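Local coordinates for carbonic anhydrase (Trichomonas vaginalis, PDB 6Y04), which probably catalyses the reversible hydration of carbon dioxide to hydrogencarbonate and a proton, as a zinc-dependent enzyme of the beta class, at residues S9-Q12 with A13-A17; T40-V43 with N44-E47; S78-V81 with S82-L86; D139-D142 with N143-S147. All coordinates share one frame; numbering follows the deposited sequence.

In the fold
All four contacts are local, each joining neighbouring turns of one continuous run of chain, and they follow one another in series without nesting or crossing. Interaction 1 lies on the N-terminal helix 3-17, about 28 Å from the centre of the chain. Interaction 2 closes the turn between strand 32-36 and helix 46-49, close to the zinc. Interaction 3 forms the last turns of helix 74-85, which packs on strands of the central sheet. Interaction 4 starts helix 140-152, with P140 near the zinc ligand C99. Interactions 1, 2 and 3 touch the second subunit; interactions 1 and 4 lie on opposite sides of the chain's centre.

Interaction 1 (S9-Q12 with A13-A17); sequences SANQ and AFLEA
N11 and L15 meet one turn apart. The side-chain oxygen N11 OD1 lies 3.7 Å from the methyl L15 CD1, and the two side chains pass each other at a slant. L15 CG also rests 3.4 Å from N11 O, the carbonyl that accepts from L15 N at 2.9 Å. With CG beside the backbone N (chi1 -76°), the leucine leans back over the preceding turn. One residue earlier, F14 CB sits 3.3 Å from A10 O, which takes the F14 N-H at 2.8 Å through a bent bond of 134°. These bonds belong to the regular i to i+4 ladder of the N-terminal helix 3-17, continued by A13 N to S9 O, the straightest of the four at 169°, and by E16 N to Q12 O. The helix reaches across to the second subunit. There the N11 amide is held at both ends, ND2 giving hydrogen bonds to the carbonyls of G173 and A49 of the second subunit and OD1 accepting from V175 N, also of the second subunit. A10 packs on G51, F14 on D48 and L15 on T172, all three partners being residues of the second subunit.

Interaction 2 (T40-V43 with N44-E47); sequences TRLV and NFAE
At the entry to helix 46-49, in the turn that follows zinc ligand C37, L42 meets A46 and F45. F45 is the N-cap residue, and the first helical N-H, A46 N, bonds to L42 O at 3.0 Å in an almost straight line of 175°. The same two residues touch through their side chains, L42 CB to A46 CB at 4.0 Å. Water 1 lies 2.5 Å from L42 O, a distance so short that it should be read with caution, and donates a weak bond to E47 OE2, 3.0 Å away. A bend at chi2 (86°) folds the E47 chain back and brings its carboxylate to this water.

The turn belongs to the metal-site region of the beta-class carbonic anhydrase fold: the L42 side chain lies about 6 Å from the zinc and packs on C37, and the guanidinium of R41 makes a salt bridge with D39, a predicted zinc ligand. F45 turns its CG away from its own backbone N (chi1 -170°), with CB and CD2 each 3.4 Å from R41 O, while the ring meets L42 loosely, CD2 of F45 to CD2 of L42 being 4.4 Å. R41 O accepts from NE of R54 of the second subunit, and that same arginine makes a cation-pi contact with the F45 ring.

Interaction 3 (S78-V81 with S82-L86); sequences SLLV and SIYEL
S82 bonds twice to S78 O, through its backbone N and through its hydroxyl OG, each at 2.9 Å. The two donors reach the carbonyl oxygen from opposite faces of its plane. OG can do so because it stands beside its own backbone N (chi1 -69°), turned back toward the preceding turn. This buried hydroxyl is further hydrogen-bonded to T58 OG1, while S78 OG is held by D74 O and by A63 N of the second subunit.

The next two carbonyls are met in the regular manner, L79 O by I83 N and L80 O by Y84 N. Here helix 74-85, packed through L79 and I83 on strands of the central sheet, comes to its end and widens into a pi-type turn. V81 O accepts from E85 N at 2.9 Å and also, weakly and at only 124°, from L86 N at 3.1 Å; S82 O takes a second weak bond from that L86 N.

Carbon contacts accompany this ladder. L80 and Y84 run side by side in the same direction, L80 CD2 touching Y84 CE2 at 3.8 Å, while I83 CG2 sits over one ring face, offset toward its rim. V81 CG1 approaches L86 CD1 at 4.2 Å. At the far end of its side chain Y84 OH is hydrogen-bonded to L156 O, and Y84 O accepts from Q112 NE2 of the second subunit.

Interaction 4 (D139-D142 with N143-S147); sequences DPID and NIKNS
The backbone between D139-D142 and N143-S147 forms a regular i to i+4 ladder, with N143, I144, K145 and N146 giving their N-H groups to D139, P140, I141 and D142 O. It is the first part of helix 140-152, and D139 is its N-cap. The D139 carboxylate caps the opening turn with both oxygens: OD2 takes the D142 N-H at 3.2 Å from well above the carboxylate plane, and OD1 accepts a weak bond from I141 N at 3.3 Å. The negative carboxylate at this end of the helix probably interacts favourably with the helix dipole. P140, the first helical residue, comes within about 4 Å of the side chain of zinc ligand C99, so the start of the helix lies near the metal site.

I144 folds back over the first turn, its CG1 3.2 Å from P140 O. Along the more exposed flank, I141 and K145 lie side by side and point the same way, the methyl I141 CG2 being 4.0 Å from K145 NZ. The lysine chain extends beyond CG and its side chain also touches I178 and I179 on strand 175-179, while the neighbouring N146 OD1 is hydrogen-bonded to R149 NH2. One turn on from N143, S147 OG bonds to I67 N, and N143 O accepts from both S147 N, at 2.8 Å, and S147 OG, at 2.9 Å, from opposite faces of its carbonyl plane.

Interaction 1 (S9-Q12 with A13-A17)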
loop_
_atom_site.group_PDB
_atom_site.type_symbol
_atom_site.label_atom_id
_atom_site.label_comp_id
_atom_site.label_asym_id
_atom_site.label_seq_id
_atom_site.Cartn_x
_atom_site.Cartn_y
_atom_site.Cartn_z
ATOM N N SER A 9 21.742 5.069 8.570
ATOM C CA SER A 9 22.437 4.529 9.720
ATOM C C SER A 9 21.870 3.152 10.071
ATOM O O SER A 9 22.618 2.191 10.215
ATOM C CB SER A 9 22.320 5.507 10.862
ATOM O OG SER A 9 23.095 5.078 11.962
ATOM N N ALA A 10 20.541 3.053 10.175
ATOM C CA ALA A 10 19.892 1.808 10.563
ATOM C C ALA A 10 20.154 0.727 9.518
ATOM O O ALA A 10 20.283 -0.447 9.856
ATOM C CB ALA A 10 18.412 2.033 10.762
ATOM N N ASN A 11 20.227 1.134 8.246
ATOM C CA ASN A 11 20.442 0.189 7.165
ATOM C C ASN A 11 21.831 -0.427 7.279
ATOM O O ASN A 11 21.995 -1.626 7.079
ATOM C CB ASN A 11 20.243 0.820 5.787
ATOM C CG ASN A 11 20.359 -0.195 4.668
ATOM O OD1 ASN A 11 21.257 -0.104 3.838
ATOM N ND2 ASN A 11 19.469 -1.171 4.643
ATOM N N GLN A 12 22.820 0.414 7.597
ATOM C CA GLN A 12 24.189 -0.038 7.762
ATOM C C GLN A 12 24.222 -1.123 8.838
ATOM O O GLN A 12 24.751 -2.211 8.609
ATOM C CB GLN A 12 25.112 1.147 8.056
ATOM C CG GLN A 12 26.599 0.787 8.054
ATOM C CD GLN A 12 27.497 1.969 8.333
ATOM O OE1 GLN A 12 27.450 2.979 7.638
ATOM N NE2 GLN A 12 28.334 1.852 9.356
ATOM N N ALA A 13 23.604 -0.825 9.991
ATOM C CA ALA A 13 23.525 -1.733 11.125
ATOM C C ALA A 13 22.770 -3.006 10.744
ATOM O O ALA A 13 23.085 -4.089 11.249
ATOM C CB ALA A 13 22.860 -1.040 12.289
ATOM N N PHE A 14 21.769 -2.862 9.862
ATOM C CA PHE A 14 20.931 -3.979 9.471
ATOM C C PHE A 14 21.741 -4.969 8.644
ATOM O O PHE A 14 21.641 -6.175 8.861
ATOM C CB PHE A 14 19.718 -3.501 8.674
ATOM C CG PHE A 14 18.869 -4.632 8.158
ATOM C CD1 PHE A 14 17.938 -5.253 8.979
ATOM C CD2 PHE A 14 19.032 -5.103 6.865
ATOM C CE1 PHE A 14 17.176 -6.313 8.510
ATOM C CE2 PHE A 14 18.264 -6.158 6.396
ATOM C CZ PHE A 14 17.335 -6.760 7.215
ATOM N N LEU A 15 22.540 -4.434 7.711
ATOM C CA LEU A 15 23.346 -5.225 6.795
ATOM C C LEU A 15 24.455 -5.946 7.552
ATOM O O LEU A 15 24.842 -7.051 7.191
ATOM C CB LEU A 15 23.950 -4.305 5.729
ATOM C CG LEU A 15 22.992 -3.833 4.637
ATOM C CD1 LEU A 15 23.684 -2.858 3.698
ATOM C CD2 LEU A 15 22.406 -5.005 3.863
ATOM N N GLU A 16 24.978 -5.293 8.587
ATOM C CA GLU A 16 26.028 -5.863 9.412
ATOM C C GLU A 16 25.485 -7.078 10.159
ATOM O O GLU A 16 26.141 -8.116 10.200
ATOM C CB GLU A 16 26.561 -4.802 10.372
ATOM C CG GLU A 16 28.001 -5.024 10.764
ATOM C CD GLU A 16 28.510 -3.999 11.761
ATOM O OE1 GLU A 16 28.330 -2.783 11.498
ATOM O OE2 GLU A 16 29.071 -4.419 12.805
ATOM N N ALA A 17 24.271 -6.939 10.711
ATOM C CA ALA A 17 23.654 -7.961 11.545
ATOM C C ALA A 17 23.069 -9.089 10.695
ATOM O O ALA A 17 22.758 -10.155 11.213
ATOM C CB ALA A 17 22.593 -7.333 12.417
#

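Interaction 2 (T40-V43 with N44-E47)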
loop_
_atom_site.group_PDB
_atom_site.type_symbol
_atom_site.label_atom_id
_atom_site.label_comp_id
_atom_site.label_asym_id
_atom_site.label_seq_id
_atom_site.Cartn_x
_atom_site.Cartn_y
_atom_site.Cartn_z
ATOM N N THR A 40 -0.244 3.478 11.049
ATOM C CA THR A 40 1.053 3.301 11.690
ATOM C C THR A 40 1.077 2.066 12.597
ATOM O O THR A 40 2.130 1.465 12.783
ATOM C CB THR A 40 1.476 4.561 12.459
ATOM O OG1 THR A 40 2.875 4.413 12.700
ATOM C CG2 THR A 40 0.736 4.764 13.765
ATOM N N ARG A 41 -0.091 1.691 13.138
ATOM C CA ARG A 41 -0.202 0.664 14.164
ATOM C C ARG A 41 -0.156 -0.741 13.559
ATOM O O ARG A 41 0.025 -1.716 14.293
ATOM C CB ARG A 41 -1.486 0.872 14.978
ATOM C CG ARG A 41 -1.426 2.066 15.922
ATOM C CD ARG A 41 -2.766 2.436 16.529
ATOM N NE ARG A 41 -3.674 2.872 15.485
ATOM C CZ ARG A 41 -4.905 3.323 15.686
ATOM N NH1 ARG A 41 -5.383 3.405 16.918
ATOM N NH2 ARG A 41 -5.651 3.686 14.654
ATOM N N LEU A 42 -0.341 -0.837 12.229
ATOM C CA LEU A 42 -0.390 -2.126 11.556
ATOM C C LEU A 42 0.991 -2.518 11.037
ATOM O O LEU A 42 1.202 -3.677 10.686
ATOM C CB LEU A 42 -1.429 -2.094 10.434
ATOM C CG LEU A 42 -2.855 -1.743 10.865
ATOM C CD1 LEU A 42 -3.788 -1.679 9.657
ATOM C CD2 LEU A 42 -3.372 -2.729 11.900
ATOM N N VAL A 43 1.928 -1.561 11.025
ATOM C CA VAL A 43 3.293 -1.784 10.562
ATOM C C VAL A 43 4.011 -2.718 11.535
ATOM O O VAL A 43 4.097 -2.425 12.724
ATOM C CB VAL A 43 4.053 -0.449 10.411
ATOM C CG1 VAL A 43 5.523 -0.645 10.040
ATOM C CG2 VAL A 43 3.358 0.496 9.442
ATOM N N ASN A 44 4.541 -3.828 11.012
ATOM C CA ASN A 44 5.179 -4.869 11.804
ATOM C C ASN A 44 4.206 -5.410 12.842
ATOM O O ASN A 44 4.564 -5.600 14.004
ATOM C CB ASN A 44 6.481 -4.409 12.468
ATOM C CG ASN A 44 7.626 -4.283 11.489
ATOM O OD1 ASN A 44 7.681 -4.984 10.476
ATOM N ND2 ASN A 44 8.553 -3.395 11.795
ATOM N N PHE A 45 2.973 -5.667 12.400
ATOM C CA PHE A 45 1.919 -6.058 13.315
ATOM C C PHE A 45 0.887 -6.914 12.593
ATOM O O PHE A 45 0.671 -8.063 12.960
ATOM C CB PHE A 45 1.290 -4.815 13.947
ATOM C CG PHE A 45 0.357 -5.111 15.089
ATOM C CD1 PHE A 45 0.844 -5.622 16.286
ATOM C CD2 PHE A 45 -1.004 -4.884 14.966
ATOM C CE1 PHE A 45 -0.011 -5.890 17.344
ATOM C CE2 PHE A 45 -1.859 -5.151 16.025
ATOM C CZ PHE A 45 -1.364 -5.653 17.211
ATOM N N ALA A 46 0.284 -6.347 11.546
ATOM C CA ALA A 46 -0.849 -6.948 10.863
ATOM C C ALA A 46 -0.499 -8.332 10.308
ATOM O O ALA A 46 -1.314 -9.255 10.386
ATOM C CB ALA A 46 -1.326 -6.006 9.787
ATOM N N GLU A 47 0.716 -8.468 9.759
ATOM C CA GLU A 47 1.131 -9.699 9.108
ATOM C C GLU A 47 1.305 -10.797 10.152
ATOM O O GLU A 47 0.887 -11.936 9.927
ATOM C CB GLU A 47 2.431 -9.501 8.327
ATOM C CG GLU A 47 2.298 -8.543 7.159
ATOM C CD GLU A 47 2.485 -7.059 7.456
ATOM O OE1 GLU A 47 2.731 -6.690 8.644
ATOM O OE2 GLU A 47 2.392 -6.268 6.487
HETATM O O HOH W 1 0.997 -4.198 8.201
#

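Interaction 3 (S78-V81 with S82-L86)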
loop_
_atom_site.group_PDB
_atom_site.type_symbol
_atom_site.label_atom_id
_atom_site.label_comp_id
_atom_site.label_asym_id
_atom_site.label_seq_id
_atom_site.Cartn_x
_atom_site.Cartn_y
_atom_site.Cartn_z
ATOM N N SER A 78 -2.542 -3.318 -8.554
ATOM C CA SER A 78 -1.757 -4.183 -7.686
ATOM C C SER A 78 -2.355 -5.586 -7.635
ATOM O O SER A 78 -1.620 -6.569 -7.647
ATOM C CB SER A 78 -1.633 -3.593 -6.305
ATOM O OG SER A 78 -0.911 -2.369 -6.344
ATOM N N LEU A 79 -3.687 -5.666 -7.600
ATOM C CA LEU A 79 -4.373 -6.948 -7.562
ATOM C C LEU A 79 -4.253 -7.682 -8.899
ATOM O O LEU A 79 -4.099 -8.903 -8.913
ATOM C CB LEU A 79 -5.834 -6.731 -7.147
ATOM C CG LEU A 79 -6.006 -6.282 -5.693
ATOM C CD1 LEU A 79 -7.437 -5.874 -5.398
ATOM C CD2 LEU A 79 -5.525 -7.357 -4.726
ATOM N N LEU A 80 -4.301 -6.932 -10.011
ATOM C CA LEU A 80 -4.183 -7.526 -11.337
ATOM C C LEU A 80 -2.791 -8.129 -11.509
ATOM O O LEU A 80 -2.652 -9.248 -12.006
ATOM C CB LEU A 80 -4.469 -6.479 -12.424
ATOM C CG LEU A 80 -5.875 -5.880 -12.415
ATOM C CD1 LEU A 80 -5.994 -4.716 -13.397
ATOM C CD2 LEU A 80 -6.927 -6.939 -12.713
ATOM N N VAL A 81 -1.772 -7.379 -11.082
ATOM C CA VAL A 81 -0.399 -7.845 -11.145
ATOM C C VAL A 81 -0.247 -9.077 -10.255
ATOM O O VAL A 81 0.375 -10.060 -10.657
ATOM C CB VAL A 81 0.596 -6.730 -10.763
ATOM C CG1 VAL A 81 2.024 -7.247 -10.706
ATOM C CG2 VAL A 81 0.500 -5.549 -11.721
ATOM N N SER A 82 -0.827 -9.020 -9.051
ATOM C CA SER A 82 -0.731 -10.133 -8.120
ATOM C C SER A 82 -1.272 -11.407 -8.766
ATOM O O SER A 82 -0.631 -12.458 -8.700
ATOM C CB SER A 82 -1.443 -9.832 -6.823
ATOM O OG SER A 82 -0.757 -8.823 -6.099
ATOM N N ILE A 83 -2.454 -11.300 -9.396
ATOM C CA ILE A 83 -3.147 -12.481 -9.894
ATOM C C ILE A 83 -2.447 -13.002 -11.147
ATOM O O ILE A 83 -2.083 -14.176 -11.218
ATOM C CB ILE A 83 -4.640 -12.198 -10.158
ATOM C CG1 ILE A 83 -5.389 -11.809 -8.885
ATOM C CG2 ILE A 83 -5.305 -13.380 -10.858
ATOM C CD1 ILE A 83 -6.688 -11.084 -9.162
ATOM N N TYR A 84 -2.259 -12.105 -12.127
ATOM C CA TYR A 84 -1.917 -12.489 -13.487
ATOM C C TYR A 84 -0.417 -12.704 -13.635
ATOM O O TYR A 84 0.003 -13.639 -14.310
ATOM C CB TYR A 84 -2.452 -11.454 -14.471
ATOM C CG TYR A 84 -3.956 -11.423 -14.531
ATOM C CD1 TYR A 84 -4.676 -12.555 -14.874
ATOM C CD2 TYR A 84 -4.657 -10.260 -14.255
ATOM C CE1 TYR A 84 -6.060 -12.533 -14.942
ATOM C CE2 TYR A 84 -6.039 -10.217 -14.313
ATOM C CZ TYR A 84 -6.740 -11.357 -14.662
ATOM O OH TYR A 84 -8.101 -11.322 -14.709
ATOM N N GLU A 85 0.375 -11.852 -12.977
ATOM C CA GLU A 85 1.817 -11.920 -13.113
ATOM C C GLU A 85 2.409 -12.804 -12.013
ATOM O O GLU A 85 3.379 -13.508 -12.266
ATOM C CB GLU A 85 2.430 -10.517 -13.182
ATOM C CG GLU A 85 3.671 -10.444 -14.066
ATOM C CD GLU A 85 3.484 -10.299 -15.581
ATOM O OE1 GLU A 85 2.331 -10.370 -16.077
ATOM O OE2 GLU A 85 4.503 -10.099 -16.282
ATOM N N LEU A 86 1.812 -12.812 -10.813
ATOM C CA LEU A 86 2.499 -13.372 -9.656
ATOM C C LEU A 86 1.783 -14.583 -9.052
ATOM O O LEU A 86 2.232 -15.106 -8.031
ATOM C CB LEU A 86 2.710 -12.270 -8.617
ATOM C CG LEU A 86 3.737 -11.200 -8.995
ATOM C CD1 LEU A 86 3.671 -10.038 -8.016
ATOM C CD2 LEU A 86 5.149 -11.775 -9.050
#

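Interaction 4 (D139-D142 with N143-S147)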
loop_
_atom_site.group_PDB
_atom_site.type_symbol
_atom_site.label_atom_id
_atom_site.label_comp_id
_atom_site.label_asym_id
_atom_site.label_seq_id
_atom_site.Cartn_x
_atom_site.Cartn_y
_atom_site.Cartn_z
ATOM N N ASP A 139 -17.840 3.963 7.398
ATOM C CA ASP A 139 -17.604 3.072 8.524
ATOM C C ASP A 139 -16.654 1.965 8.063
ATOM O O ASP A 139 -16.751 1.515 6.919
ATOM C CB ASP A 139 -18.940 2.607 9.126
ATOM C CG ASP A 139 -18.969 1.177 9.648
ATOM O OD1 ASP A 139 -18.135 0.838 10.510
ATOM O OD2 ASP A 139 -19.839 0.411 9.192
ATOM N N PRO A 140 -15.685 1.520 8.905
ATOM C CA PRO A 140 -14.748 0.460 8.523
ATOM C C PRO A 140 -15.380 -0.830 7.995
ATOM O O PRO A 140 -14.910 -1.369 6.993
ATOM C CB PRO A 140 -13.949 0.198 9.811
ATOM C CG PRO A 140 -14.013 1.513 10.561
ATOM C CD PRO A 140 -15.396 2.051 10.249
ATOM N N ILE A 141 -16.440 -1.308 8.666
ATOM C CA ILE A 141 -17.107 -2.547 8.285
ATOM C C ILE A 141 -17.792 -2.373 6.928
ATOM O O ILE A 141 -17.705 -3.239 6.052
ATOM C CB ILE A 141 -18.085 -3.020 9.383
ATOM C CG1 ILE A 141 -17.341 -3.439 10.652
ATOM C CG2 ILE A 141 -18.978 -4.145 8.873
ATOM C CD1 ILE A 141 -17.883 -2.818 11.923
ATOM N N ASP A 142 -18.478 -1.238 6.768
ATOM C CA ASP A 142 -19.220 -0.980 5.549
ATOM C C ASP A 142 -18.244 -0.847 4.384
ATOM O O ASP A 142 -18.536 -1.325 3.293
ATOM C CB ASP A 142 -20.252 0.137 5.736
ATOM C CG ASP A 142 -21.671 -0.379 5.979
ATOM O OD1 ASP A 142 -21.875 -1.226 6.898
ATOM O OD2 ASP A 142 -22.568 0.058 5.233
ATOM N N ASN A 143 -17.078 -0.241 4.651
ATOM C CA ASN A 143 -16.025 -0.064 3.664
ATOM C C ASN A 143 -15.468 -1.421 3.238
ATOM O O ASN A 143 -15.169 -1.621 2.061
ATOM C CB ASN A 143 -14.914 0.884 4.137
ATOM C CG ASN A 143 -13.783 1.006 3.131
ATOM O OD1 ASN A 143 -13.951 1.610 2.067
ATOM N ND2 ASN A 143 -12.637 0.412 3.438
ATOM N N ILE A 144 -15.323 -2.342 4.198
ATOM C CA ILE A 144 -14.843 -3.681 3.896
ATOM C C ILE A 144 -15.840 -4.362 2.959
ATOM O O ILE A 144 -15.456 -4.863 1.904
ATOM C CB ILE A 144 -14.599 -4.512 5.170
ATOM C CG1 ILE A 144 -13.400 -4.008 5.974
ATOM C CG2 ILE A 144 -14.438 -5.990 4.822
ATOM C CD1 ILE A 144 -13.461 -4.370 7.452
ATOM N N LYS A 145 -17.117 -4.359 3.356
ATOM C CA LYS A 145 -18.178 -5.009 2.602
ATOM C C LYS A 145 -18.241 -4.440 1.185
ATOM O O LYS A 145 -18.363 -5.191 0.221
ATOM C CB LYS A 145 -19.514 -4.868 3.341
ATOM C CG LYS A 145 -19.772 -5.914 4.418
ATOM C CD LYS A 145 -20.834 -5.532 5.438
ATOM C CE LYS A 145 -21.262 -6.707 6.293
ATOM N NZ LYS A 145 -22.009 -6.292 7.507
ATOM N N ASN A 146 -18.138 -3.112 1.072
ATOM C CA ASN A 146 -18.250 -2.396 -0.193
ATOM C C ASN A 146 -17.006 -2.634 -1.055
ATOM O O ASN A 146 -17.098 -2.754 -2.276
ATOM C CB ASN A 146 -18.543 -0.913 0.054
ATOM C CG ASN A 146 -18.979 -0.165 -1.192
ATOM O OD1 ASN A 146 -20.170 -0.081 -1.480
ATOM N ND2 ASN A 146 -18.031 0.385 -1.939
ATOM N N SER A 147 -15.841 -2.710 -0.408
ATOM C CA SER A 147 -14.590 -2.928 -1.111
ATOM C C SER A 147 -14.562 -4.331 -1.701
ATOM O O SER A 147 -14.178 -4.508 -2.852
ATOM C CB SER A 147 -13.417 -2.688 -0.210
ATOM O OG SER A 147 -13.213 -1.302 -0.052
#